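Local coordinates for protein transcriptional regulator (Vibrio vulnificus, PDB 4IVN) that represses genes for sialic acid catabolism in the nan operon and binds the pathway intermediate N-acetylmannosamine 6-phosphate in its sugar-phosphate isomerase-like domain, at residues 23-28 with 42-47; 34-39 with 72-77; 106-111 with 243-248; 189-194 with 212-217. One frame throughout, in Å; residues are numbered along the deposited sequence.

Contact 1: 23-28 with 42-47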
loop_
_atom_site.group_PDB
_atom_site.type_symbol
_atom_site.label_atom_id
_atom_site.label_comp_id
_atom_site.label_asym_id
_atom_site.label_seq_id
_atom_site.Cartn_x
_atom_site.Cartn_y
_atom_site.Cartn_z
ATOM N N ARG A 23 -11.511 -7.341 -39.499
ATOM C CA ARG A 23 -10.151 -7.679 -40.006
ATOM C C ARG A 23 -9.139 -6.664 -39.545
ATOM O O ARG A 23 -7.993 -7.024 -39.252
ATOM C CB ARG A 23 -10.064 -7.743 -41.550
ATOM C CG ARG A 23 -10.550 -9.046 -42.177
ATOM C CD ARG A 23 -10.159 -9.199 -43.658
ATOM N NE ARG A 23 -9.907 -10.615 -43.963
ATOM C CZ ARG A 23 -8.704 -11.206 -43.976
ATOM N NH1 ARG A 23 -7.584 -10.520 -43.746
ATOM N NH2 ARG A 23 -8.615 -12.505 -44.234
ATOM N N VAL A 24 -9.566 -5.397 -39.493
ATOM C CA VAL A 24 -8.678 -4.334 -39.034
ATOM C C VAL A 24 -8.290 -4.638 -37.590
ATOM O O VAL A 24 -7.125 -4.550 -37.198
ATOM C CB VAL A 24 -9.386 -2.975 -39.135
ATOM C CG1 VAL A 24 -8.676 -1.937 -38.285
ATOM C CG2 VAL A 24 -9.434 -2.524 -40.624
ATOM N N VAL A 25 -9.281 -5.025 -36.794
ATOM C CA VAL A 25 -8.998 -5.288 -35.380
ATOM C C VAL A 25 -8.227 -6.595 -35.257
ATOM O O VAL A 25 -7.300 -6.683 -34.434
ATOM C CB VAL A 25 -10.295 -5.398 -34.537
ATOM C CG1 VAL A 25 -9.947 -5.638 -33.067
ATOM C CG2 VAL A 25 -11.162 -4.134 -34.658
ATOM N N ALA A 26 -8.595 -7.617 -36.065
ATOM C CA ALA A 26 -7.873 -8.883 -35.982
ATOM C C ALA A 26 -6.402 -8.599 -36.330
ATOM O O ALA A 26 -5.487 -9.027 -35.616
ATOM C CB ALA A 26 -8.519 -9.960 -36.877
ATOM N N ASP A 27 -6.177 -7.775 -37.344
ATOM C CA ASP A 27 -4.789 -7.484 -37.826
ATOM C C ASP A 27 -3.928 -6.715 -36.817
ATOM O O ASP A 27 -2.716 -7.025 -36.641
ATOM C CB ASP A 27 -4.786 -6.714 -39.143
ATOM C CG ASP A 27 -4.948 -7.609 -40.349
ATOM O OD1 ASP A 27 -4.590 -8.798 -40.265
ATOM O OD2 ASP A 27 -5.420 -7.132 -41.406
ATOM N N TYR A 28 -4.535 -5.698 -36.212
ATOM C CA TYR A 28 -3.871 -4.933 -35.158
ATOM C C TYR A 28 -3.472 -5.859 -34.003
ATOM O O TYR A 28 -2.361 -5.766 -33.496
ATOM C CB TYR A 28 -4.716 -3.751 -34.657
ATOM C CG TYR A 28 -4.055 -2.936 -33.569
ATOM C CD1 TYR A 28 -3.383 -1.742 -33.862
ATOM C CD2 TYR A 28 -4.117 -3.338 -32.206
ATOM C CE1 TYR A 28 -2.749 -0.994 -32.842
ATOM C CE2 TYR A 28 -3.504 -2.583 -31.201
ATOM C CZ TYR A 28 -2.826 -1.417 -31.529
ATOM O OH TYR A 28 -2.205 -0.704 -30.524
ATOM N N THR A 42 -11.166 0.321 -24.363
ATOM C CA THR A 42 -11.226 1.758 -24.810
ATOM C C THR A 42 -9.964 2.058 -25.641
ATOM O O THR A 42 -10.041 2.651 -26.713
ATOM C CB THR A 42 -11.375 2.777 -23.633
ATOM O OG1 THR A 42 -12.289 2.260 -22.654
ATOM C CG2 THR A 42 -11.864 4.148 -24.076
ATOM N N ASP A 43 -8.830 1.525 -25.224
ATOM C CA ASP A 43 -7.580 1.657 -26.052
ATOM C C ASP A 43 -7.635 0.899 -27.353
ATOM O O ASP A 43 -7.277 1.440 -28.414
ATOM C CB ASP A 43 -6.369 1.035 -25.325
ATOM C CG ASP A 43 -5.897 1.874 -24.144
ATOM O OD1 ASP A 43 -5.827 3.125 -24.249
ATOM O OD2 ASP A 43 -5.537 1.245 -23.122
ATOM N N LEU A 44 -8.029 -0.370 -27.292
ATOM C CA LEU A 44 -8.054 -1.206 -28.537
ATOM C C LEU A 44 -8.953 -0.565 -29.604
ATOM O O LEU A 44 -8.609 -0.543 -30.806
ATOM C CB LEU A 44 -8.586 -2.589 -28.224
ATOM C CG LEU A 44 -8.513 -3.559 -29.397
ATOM C CD1 LEU A 44 -7.147 -3.538 -30.050
ATOM C CD2 LEU A 44 -8.889 -4.953 -28.953
ATOM N N ALA A 45 -10.086 -0.026 -29.148
ATOM C CA ALA A 45 -11.001 0.711 -29.995
ATOM C C ALA A 45 -10.365 1.950 -30.609
ATOM O O ALA A 45 -10.424 2.146 -31.854
ATOM C CB ALA A 45 -12.296 1.048 -29.265
ATOM N N ARG A 46 -9.751 2.778 -29.774
ATOM C CA ARG A 46 -9.043 3.953 -30.275
ATOM C C ARG A 46 -7.902 3.625 -31.217
ATOM O O ARG A 46 -7.768 4.229 -32.282
ATOM C CB ARG A 46 -8.411 4.736 -29.109
ATOM C CG ARG A 46 -9.363 5.444 -28.182
ATOM C CD ARG A 46 -8.547 6.029 -27.019
ATOM N NE ARG A 46 -8.080 7.408 -27.270
ATOM C CZ ARG A 46 -6.841 7.777 -27.613
ATOM N NH1 ARG A 46 -5.836 6.907 -27.772
ATOM N NH2 ARG A 46 -6.601 9.050 -27.779
ATOM N N ASN A 47 -7.022 2.720 -30.797
ATOM C CA ASN A 47 -5.863 2.405 -31.619
ATOM C C ASN A 47 -6.222 1.810 -32.992
ATOM O O ASN A 47 -5.413 1.849 -33.916
ATOM C CB ASN A 47 -4.973 1.434 -30.881
ATOM C CG ASN A 47 -4.443 2.024 -29.604
ATOM O OD1 ASN A 47 -4.328 3.255 -29.483
ATOM N ND2 ASN A 47 -4.142 1.171 -28.640
#
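Y28 reaches from segment 23-28 across to L44 and N47 of segment 42-47, and it has the largest share of the surface hidden here. Its CB points at the other helix, and with CG anti to the backbone N (chi1 -180°) the ring is carried toward helix 41-48. Along one side of the ring CD2 of Y28 lies 3.7 Å from CD1 of L44, while CE2 of Y28 touches the same methyl. On the other side CE1 and CZ reach N47, CZ of Y28 coming to 3.6 Å from CB of N47, with ring and amide planes 30° apart. At the tip, Y28 OH stands 3.3 Å from N47 ND2. Tyrosine and asparagine suit this partly exposed border, each packing through carbon and keeping a polar end: Y28 OH is hydrogen-bonded to Q39 NE2, N47 ND2 only weakly to Q39 OE1. Both helices belong to the helix-turn-helix domain of the RpiR family, and the axes of the two short segments pass 10.6 Å apart at 110°. A turn earlier on helix 20-36, V25 adds a looser touch, its branched, apolar side chain suited to a buried place beside L58 and V55 of helix 52-61: CG1 of V25 is 4.3 Å from CD2 of L44.

Contact 2: 34-39 with 72-77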
loop_
_atom_site.group_PDB
_atom_site.type_symbol
_atom_site.label_atom_id
_atom_site.label_comp_id
_atom_site.label_asym_id
_atom_site.label_seq_id
_atom_site.Cartn_x
_atom_site.Cartn_y
_atom_site.Cartn_z
ATOM N N HIS A 34 1.574 -8.671 -27.902
ATOM C CA HIS A 34 2.216 -8.448 -26.614
ATOM C C HIS A 34 1.667 -7.213 -25.925
ATOM O O HIS A 34 1.343 -7.244 -24.711
ATOM C CB HIS A 34 3.763 -8.388 -26.701
ATOM C CG HIS A 34 4.417 -7.934 -25.393
ATOM N ND1 HIS A 34 4.929 -8.802 -24.498
ATOM C CD2 HIS A 34 4.556 -6.644 -24.820
ATOM C CE1 HIS A 34 5.400 -8.105 -23.426
ATOM N NE2 HIS A 34 5.182 -6.790 -23.643
ATOM N N ASP A 35 1.567 -6.101 -26.651
ATOM C CA ASP A 35 1.074 -4.871 -25.994
ATOM C C ASP A 35 -0.465 -4.837 -25.719
ATOM O O ASP A 35 -0.925 -4.163 -24.797
ATOM C CB ASP A 35 1.475 -3.604 -26.755
ATOM C CG ASP A 35 1.163 -2.336 -25.962
ATOM O OD1 ASP A 35 1.693 -2.170 -24.832
ATOM O OD2 ASP A 35 0.330 -1.519 -26.429
ATOM N N VAL A 36 -1.235 -5.573 -26.516
ATOM C CA VAL A 36 -2.662 -5.599 -26.374
ATOM C C VAL A 36 -3.020 -6.122 -24.947
ATOM O O VAL A 36 -4.079 -5.753 -24.411
ATOM C CB VAL A 36 -3.383 -6.386 -27.516
ATOM C CG1 VAL A 36 -4.894 -6.608 -27.210
ATOM C CG2 VAL A 36 -3.256 -5.663 -28.851
ATOM N N GLN A 37 -2.185 -6.994 -24.377
ATOM C CA GLN A 37 -2.382 -7.514 -22.972
ATOM C C GLN A 37 -2.632 -6.379 -21.993
ATOM O O GLN A 37 -3.369 -6.512 -20.989
ATOM C CB GLN A 37 -1.108 -8.213 -22.466
ATOM C CG GLN A 37 -0.558 -9.322 -23.306
ATOM C CD GLN A 37 0.683 -9.950 -22.671
ATOM O OE1 GLN A 37 1.817 -9.526 -22.912
ATOM N NE2 GLN A 37 0.468 -11.003 -21.920
ATOM N N PHE A 38 -2.011 -5.251 -22.286
ATOM C CA PHE A 38 -2.046 -4.119 -21.351
ATOM C C PHE A 38 -3.019 -3.033 -21.787
ATOM O O PHE A 38 -3.025 -1.987 -21.158
ATOM C CB PHE A 38 -0.633 -3.550 -21.089
ATOM C CG PHE A 38 0.398 -4.611 -20.820
ATOM C CD1 PHE A 38 0.410 -5.314 -19.617
ATOM C CD2 PHE A 38 1.389 -4.898 -21.770
ATOM C CE1 PHE A 38 1.358 -6.320 -19.369
ATOM C CE2 PHE A 38 2.329 -5.891 -21.536
ATOM C CZ PHE A 38 2.302 -6.619 -20.332
ATOM N N GLN A 39 -3.878 -3.304 -22.808
ATOM C CA GLN A 39 -4.800 -2.280 -23.299
ATOM C C GLN A 39 -6.183 -2.593 -22.777
ATOM O O GLN A 39 -6.518 -3.761 -22.643
ATOM C CB GLN A 39 -4.870 -2.291 -24.853
ATOM C CG GLN A 39 -3.568 -1.789 -25.495
ATOM C CD GLN A 39 -3.651 -1.634 -27.020
ATOM O OE1 GLN A 39 -4.733 -1.472 -27.588
ATOM N NE2 GLN A 39 -2.497 -1.657 -27.670
ATOM N N MET A 72 -7.540 -12.015 -21.422
ATOM C CA MET A 72 -6.979 -13.041 -20.509
ATOM C C MET A 72 -6.419 -14.256 -21.315
ATOM O O MET A 72 -5.262 -14.697 -21.085
ATOM C CB MET A 72 -8.125 -13.540 -19.594
ATOM C CG MET A 72 -7.754 -14.645 -18.585
ATOM S SD MET A 72 -6.841 -13.973 -17.121
ATOM C CE MET A 72 -5.223 -14.512 -17.660
ATOM N N ALA A 73 -7.237 -14.815 -22.235
ATOM C CA ALA A 73 -6.704 -15.937 -23.071
ATOM C C ALA A 73 -5.482 -15.487 -23.828
ATOM O O ALA A 73 -4.505 -16.270 -24.035
ATOM C CB ALA A 73 -7.745 -16.418 -24.064
ATOM N N LEU A 74 -5.535 -14.253 -24.304
ATOM C CA LEU A 74 -4.387 -13.754 -25.037
ATOM C C LEU A 74 -3.112 -13.855 -24.190
ATOM O O LEU A 74 -2.053 -14.380 -24.664
ATOM C CB LEU A 74 -4.634 -12.315 -25.513
ATOM C CG LEU A 74 -3.415 -11.663 -26.174
ATOM C CD1 LEU A 74 -3.010 -12.426 -27.479
ATOM C CD2 LEU A 74 -3.694 -10.222 -26.533
ATOM N N ALA A 75 -3.188 -13.358 -22.938
ATOM C CA ALA A 75 -1.980 -13.268 -22.091
ATOM C C ALA A 75 -1.485 -14.693 -21.783
ATOM O O ALA A 75 -0.292 -14.963 -21.766
ATOM C CB ALA A 75 -2.254 -12.437 -20.786
ATOM N N VAL A 76 -2.423 -15.612 -21.559
ATOM C CA VAL A 76 -2.078 -16.997 -21.257
ATOM C C VAL A 76 -1.433 -17.618 -22.494
ATOM O O VAL A 76 -0.414 -18.316 -22.352
ATOM C CB VAL A 76 -3.302 -17.809 -20.823
ATOM C CG1 VAL A 76 -2.972 -19.313 -20.698
ATOM C CG2 VAL A 76 -3.812 -17.281 -19.489
ATOM N N ASP A 77 -1.967 -17.295 -23.694
ATOM C CA ASP A 77 -1.491 -17.872 -24.961
ATOM C C ASP A 77 -0.046 -17.368 -25.219
ATOM O O ASP A 77 0.869 -18.169 -25.562
ATOM C CB ASP A 77 -2.451 -17.523 -26.113
ATOM C CG ASP A 77 -2.344 -18.470 -27.316
ATOM O OD1 ASP A 77 -2.071 -19.700 -27.132
ATOM O OD2 ASP A 77 -2.562 -17.969 -28.467
#
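V36 and L74 meet at about a right angle, the branched end of the leucine running across the valine. The CB of L74 points at segment 34-39, and CG stands anti to the backbone N (chi1 174°), which carries it out toward V36, where chi2 (63°) turns the methyls. CD2 of L74 ends 3.9 Å from CG1 of V36, 4.0 Å from CB of V36, and also near the backbone N of Q37. A long leucine thus reaches a short, stiff valine, and both are buried. Beside this pair Q37 lays its extended side chain toward A75, where the small methyl lets the backbones come close: CA of Q37 and CA of A75 are 5.8 Å apart. The aliphatic part of Q37 also serves its own segment, since its CB lies over the centre of one face of the F38 ring. A type I turn runs from V36 to Q39. From its last residue Q39 NE2 donates back to D35 OD2 at 3.1 Å, on the anti side of the carboxylate but tilted 32° out of its plane. The contact joins the C-terminal part of helix 20-36, in the helix-turn-helix domain, to helix 67-78, with L8 of helix 7-13 and A33 of helix 20-36 also against L74, P231 of the sugar-phosphate pocket against A75, and I273 of the second subunit against M72.

Contact 3: 106-111 with 243-248; sequences QDTAKL and ALLLVD
T108 of segment 106-111 points into segment 243-248 and has the most surface buried by the contact, followed by L245 and then L246. Its CG2 stands anti to the backbone N and touches two leucines at once: CG2 of T108 is 3.8 Å from CD2 of L245 and 3.8 Å from CD2 of L246. The approaches differ. L245 points straight across and slides past the threonine in the opposite direction, whereas L246 starts off to one side and turns its end inward (chi1 -53°), crossing T108 at about a right angle. CD2 of L245 also reaches the backbone N of A109, 4.0 Å away. The axes of the two short segments pass 9.8 Å apart at 50°; the small T108 and A109 receive the longer leucines. Helix 237-257 belongs to the SIS domain, and helix 93-111 packs against it close to the dimer interface: F237 of the second subunit covers L245, and A98 of that subunit meets A109. The threonine divides its labour, giving its methyl to the leucines while OG1 is hydrogen-bonded to S104 O and A226 N. Apolar packing therefore holds the helices here, and the one buried hydroxyl is satisfied without drawing on the partner helix.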
loop_
_atom_site.group_PDB
_atom_site.type_symbol
_atom_site.label_atom_id
_atom_site.label_comp_id
_atom_site.label_asym_id
_atom_site.label_seq_id
_atom_site.Cartn_x
_atom_site.Cartn_y
_atom_site.Cartn_z
ATOM N N GLN A 106 9.900 6.645 -10.929
ATOM C CA GLN A 106 10.454 7.729 -11.724
ATOM C C GLN A 106 9.599 7.970 -12.961
ATOM O O GLN A 106 9.295 9.119 -13.286
ATOM C CB GLN A 106 11.893 7.430 -12.075
ATOM C CG GLN A 106 12.776 7.311 -10.829
ATOM C CD GLN A 106 14.187 6.875 -11.175
ATOM O OE1 GLN A 106 14.443 6.114 -12.145
ATOM N NE2 GLN A 106 15.114 7.370 -10.401
ATOM N N ASP A 107 9.185 6.903 -13.628
ATOM C CA ASP A 107 8.225 7.065 -14.724
ATOM C C ASP A 107 6.948 7.772 -14.343
ATOM O O ASP A 107 6.519 8.643 -15.082
ATOM C CB ASP A 107 7.907 5.725 -15.374
ATOM C CG ASP A 107 9.098 5.164 -16.109
ATOM O OD1 ASP A 107 10.067 5.917 -16.348
ATOM O OD2 ASP A 107 9.065 3.978 -16.445
ATOM N N THR A 108 6.327 7.394 -13.215
ATOM C CA THR A 108 5.117 8.070 -12.725
ATOM C C THR A 108 5.334 9.574 -12.462
ATOM O O THR A 108 4.537 10.431 -12.909
ATOM C CB THR A 108 4.550 7.351 -11.456
ATOM O OG1 THR A 108 4.164 6.015 -11.816
ATOM C CG2 THR A 108 3.321 8.050 -10.901
ATOM N N ALA A 109 6.419 9.887 -11.753
ATOM C CA ALA A 109 6.856 11.282 -11.583
ATOM C C ALA A 109 6.954 12.052 -12.877
ATOM O O ALA A 109 6.488 13.168 -12.888
ATOM C CB ALA A 109 8.166 11.430 -10.768
ATOM N N LYS A 110 7.522 11.503 -13.959
ATOM C CA LYS A 110 7.645 12.318 -15.154
ATOM C C LYS A 110 6.317 12.556 -15.805
ATOM O O LYS A 110 6.093 13.633 -16.329
ATOM C CB LYS A 110 8.573 11.730 -16.216
ATOM C CG LYS A 110 9.922 11.236 -15.753
ATOM C CD LYS A 110 10.387 10.123 -16.691
ATOM C CE LYS A 110 11.910 9.987 -16.716
ATOM N NZ LYS A 110 12.316 9.207 -17.929
ATOM N N LEU A 111 5.453 11.531 -15.788
ATOM C CA LEU A 111 4.096 11.545 -16.353
ATOM C C LEU A 111 3.081 12.402 -15.617
ATOM O O LEU A 111 2.063 12.687 -16.175
ATOM C CB LEU A 111 3.476 10.127 -16.270
ATOM C CG LEU A 111 3.973 8.916 -17.060
ATOM C CD1 LEU A 111 3.024 7.742 -16.742
ATOM C CD2 LEU A 111 4.077 9.202 -18.557
ATOM N N ALA A 243 0.765 4.263 -8.114
ATOM C CA ALA A 243 -0.620 4.678 -7.634
ATOM C C ALA A 243 -0.477 5.281 -6.218
ATOM O O ALA A 243 -1.003 6.385 -5.926
ATOM C CB ALA A 243 -1.604 3.520 -7.674
ATOM N N LEU A 244 0.360 4.650 -5.387
ATOM C CA LEU A 244 0.620 5.225 -4.059
ATOM C C LEU A 244 1.373 6.544 -4.077
ATOM O O LEU A 244 1.050 7.410 -3.272
ATOM C CB LEU A 244 1.354 4.203 -3.161
ATOM C CG LEU A 244 0.586 2.940 -2.854
ATOM C CD1 LEU A 244 1.598 1.825 -2.349
ATOM C CD2 LEU A 244 -0.626 3.131 -1.896
ATOM N N LEU A 245 2.400 6.690 -4.940
ATOM C CA LEU A 245 3.046 7.981 -5.159
ATOM C C LEU A 245 2.031 9.118 -5.526
ATOM O O LEU A 245 2.086 10.201 -4.962
ATOM C CB LEU A 245 4.054 7.859 -6.274
ATOM C CG LEU A 245 4.745 9.166 -6.700
ATOM C CD1 LEU A 245 5.625 9.686 -5.585
ATOM C CD2 LEU A 245 5.589 8.957 -7.962
ATOM N N LEU A 246 1.115 8.852 -6.446
ATOM C CA LEU A 246 -0.013 9.805 -6.699
ATOM C C LEU A 246 -0.738 10.217 -5.431
ATOM O O LEU A 246 -1.034 11.429 -5.273
ATOM C CB LEU A 246 -1.102 9.233 -7.643
ATOM C CG LEU A 246 -0.729 8.666 -9.011
ATOM C CD1 LEU A 246 -2.011 8.125 -9.685
ATOM C CD2 LEU A 246 0.044 9.634 -9.894
ATOM N N VAL A 247 -1.086 9.244 -4.576
ATOM C CA VAL A 247 -1.716 9.559 -3.268
ATOM C C VAL A 247 -0.797 10.467 -2.444
ATOM O O VAL A 247 -1.228 11.529 -1.843
ATOM C CB VAL A 247 -2.083 8.307 -2.419
ATOM C CG1 VAL A 247 -2.500 8.714 -1.028
ATOM C CG2 VAL A 247 -3.259 7.495 -3.015
ATOM N N ASP A 248 0.493 10.101 -2.398
ATOM C CA ASP A 248 1.408 10.902 -1.569
ATOM C C ASP A 248 1.548 12.334 -2.046
ATOM O O ASP A 248 1.470 13.261 -1.216
ATOM C CB ASP A 248 2.789 10.226 -1.516
ATOM C CG ASP A 248 3.698 10.853 -0.505
ATOM O OD1 ASP A 248 3.345 11.085 0.709
ATOM O OD2 ASP A 248 4.802 10.991 -0.912
#

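Contact 4: 189-194 with 212-217; sequences EVIHAA and HSPLSS
In the SIS domain, an alpha-beta fold built on a parallel sheet, the loop between strands 204-208 and 221-224 folds over helix 188-199, and I191 meets P214 there. CD1 of I191 lies 3.6 Å from CB of P214. With CG1 anti to its carbonyl carbon (chi1 -72°) and the chain extended beyond, the isoleucine delivers its terminal methyl obliquely to the proline ring. One turn on, A194 points at the loop and its CB comes to 3.8 Å from CD1 of L215, so a small residue receives a long one. L215 is buried and also touches S182, a residue of the pocket holding N-acetylmannosamine 6-phosphate; its side chain is about 7 Å from the ligand. The loop is braced by its own serines. S216 OG donates to S213 O at 2.7 Å, in the carbonyl plane and on a lone pair, and S216 N donates in return to S213 OG at 3.2 Å, bent to 141°, which makes an ST motif. Proline suits the tight bend that follows S213. The division of chemistry is plain: serines fix the shape of the loop from within, and between these two segments the contact is hydrocarbon, while backbone bonding of L215 with G185 holds the loop beside it.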
loop_
_atom_site.group_PDB
_atom_site.type_symbol
_atom_site.label_atom_id
_atom_site.label_comp_id
_atom_site.label_asym_id
_atom_site.label_seq_id
_atom_site.Cartn_x
_atom_site.Cartn_y
_atom_site.Cartn_z
ATOM N N GLU A 189 -18.065 -3.440 -10.800
ATOM C CA GLU A 189 -18.787 -2.848 -9.687
ATOM C C GLU A 189 -18.107 -1.534 -9.231
ATOM O O GLU A 189 -18.754 -0.581 -8.739
ATOM C CB GLU A 189 -19.056 -3.868 -8.526
ATOM C CG GLU A 189 -20.014 -4.939 -9.031
ATOM C CD GLU A 189 -20.623 -5.844 -7.964
ATOM O OE1 GLU A 189 -21.380 -6.777 -8.280
ATOM O OE2 GLU A 189 -20.370 -5.654 -6.773
ATOM N N VAL A 190 -16.817 -1.413 -9.497
ATOM C CA VAL A 190 -16.162 -0.135 -9.155
ATOM C C VAL A 190 -16.694 0.953 -10.081
ATOM O O VAL A 190 -17.041 2.041 -9.587
ATOM C CB VAL A 190 -14.634 -0.248 -9.270
ATOM C CG1 VAL A 190 -13.958 1.106 -9.146
ATOM C CG2 VAL A 190 -14.175 -1.133 -8.090
ATOM N N ILE A 191 -16.666 0.722 -11.405
ATOM C CA ILE A 191 -17.216 1.678 -12.434
ATOM C C ILE A 191 -18.631 2.061 -12.144
ATOM O O ILE A 191 -19.013 3.209 -12.325
ATOM C CB ILE A 191 -17.325 0.973 -13.817
ATOM C CG1 ILE A 191 -15.955 0.763 -14.420
ATOM C CG2 ILE A 191 -18.217 1.733 -14.820
ATOM C CD1 ILE A 191 -16.206 -0.028 -15.740
ATOM N N HIS A 192 -19.438 1.069 -11.711
ATOM C CA HIS A 192 -20.847 1.298 -11.515
ATOM C C HIS A 192 -21.060 2.286 -10.362
ATOM O O HIS A 192 -21.833 3.262 -10.468
ATOM C CB HIS A 192 -21.557 -0.029 -11.270
ATOM C CG HIS A 192 -23.010 0.149 -10.937
ATOM N ND1 HIS A 192 -23.943 0.593 -11.871
ATOM C CD2 HIS A 192 -23.710 -0.038 -9.729
ATOM C CE1 HIS A 192 -25.133 0.700 -11.279
ATOM N NE2 HIS A 192 -24.983 0.301 -9.963
ATOM N N ALA A 193 -20.351 2.075 -9.261
ATOM C CA ALA A 193 -20.458 2.969 -8.157
ATOM C C ALA A 193 -19.887 4.349 -8.563
ATOM O O ALA A 193 -20.557 5.400 -8.307
ATOM C CB ALA A 193 -19.761 2.373 -6.883
ATOM N N ALA A 194 -18.739 4.408 -9.249
ATOM C CA ALA A 194 -18.206 5.742 -9.584
ATOM C C ALA A 194 -19.198 6.481 -10.483
ATOM O O ALA A 194 -19.450 7.707 -10.337
ATOM C CB ALA A 194 -16.819 5.670 -10.277
ATOM N N HIS A 212 -6.869 5.660 -21.028
ATOM C CA HIS A 212 -8.253 5.525 -21.512
ATOM C C HIS A 212 -8.896 4.258 -21.078
ATOM O O HIS A 212 -8.293 3.175 -21.174
ATOM C CB HIS A 212 -8.276 5.584 -23.018
ATOM C CG HIS A 212 -7.527 6.784 -23.570
ATOM N ND1 HIS A 212 -8.121 7.995 -23.727
ATOM C CD2 HIS A 212 -6.218 6.921 -24.010
ATOM C CE1 HIS A 212 -7.210 8.858 -24.207
ATOM N NE2 HIS A 212 -6.061 8.192 -24.407
ATOM N N SER A 213 -10.150 4.328 -20.665
ATOM C CA SER A 213 -10.696 3.159 -20.026
ATOM C C SER A 213 -12.156 3.545 -19.886
ATOM O O SER A 213 -12.476 4.724 -20.000
ATOM C CB SER A 213 -10.004 2.960 -18.643
ATOM O OG SER A 213 -10.677 3.796 -17.650
ATOM N N PRO A 214 -13.047 2.567 -19.606
ATOM C CA PRO A 214 -14.463 2.859 -19.290
ATOM C C PRO A 214 -14.618 3.927 -18.180
ATOM O O PRO A 214 -15.575 4.773 -18.161
ATOM C CB PRO A 214 -14.950 1.510 -18.762
ATOM C CG PRO A 214 -14.149 0.477 -19.532
ATOM C CD PRO A 214 -12.795 1.108 -19.779
ATOM N N LEU A 215 -13.726 3.853 -17.202
ATOM C CA LEU A 215 -13.738 4.794 -16.087
ATOM C C LEU A 215 -13.421 6.222 -16.506
ATOM O O LEU A 215 -13.960 7.219 -15.958
ATOM C CB LEU A 215 -12.846 4.256 -14.912
ATOM C CG LEU A 215 -12.813 5.047 -13.573
ATOM C CD1 LEU A 215 -14.200 5.100 -12.953
ATOM C CD2 LEU A 215 -11.861 4.365 -12.524
ATOM N N SER A 216 -12.562 6.409 -17.515
ATOM C CA SER A 216 -12.265 7.819 -17.868
ATOM C C SER A 216 -13.453 8.627 -18.341
ATOM O O SER A 216 -13.523 9.811 -18.077
ATOM C CB SER A 216 -11.043 7.969 -18.789
ATOM O OG SER A 216 -11.207 7.085 -19.820
ATOM N N SER A 217 -14.464 8.010 -18.919
ATOM C CA SER A 217 -15.567 8.804 -19.332
ATOM C C SER A 217 -16.528 9.012 -18.137
ATOM O O SER A 217 -17.581 9.575 -18.296
ATOM C CB SER A 217 -16.282 8.113 -20.529
ATOM O OG SER A 217 -17.147 7.108 -20.016
#

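How the contacts relate
From the N terminus, contact 1 closes a short loop between helices 20-36 and 41-48. Contact 2 opens inside that loop, on the C-terminal part of helix 20-36, and closes beyond it on helix 67-78, so the two cross; they also touch through Q39, which meets Y28 and N47. Both lie in the helix-turn-helix domain. Contact 3 then spans 132 residues, bringing helix 93-111 back to helix 237-257 and enclosing most of the SIS domain. Contact 4 is nested within it, a local closure about 21 Å away between centres. Contacts 1 and 4 touch where T42 and R46 meet P214 and H212, joining the helix-turn-helix domain, which probably binds DNA, to the sugar-phosphate domain.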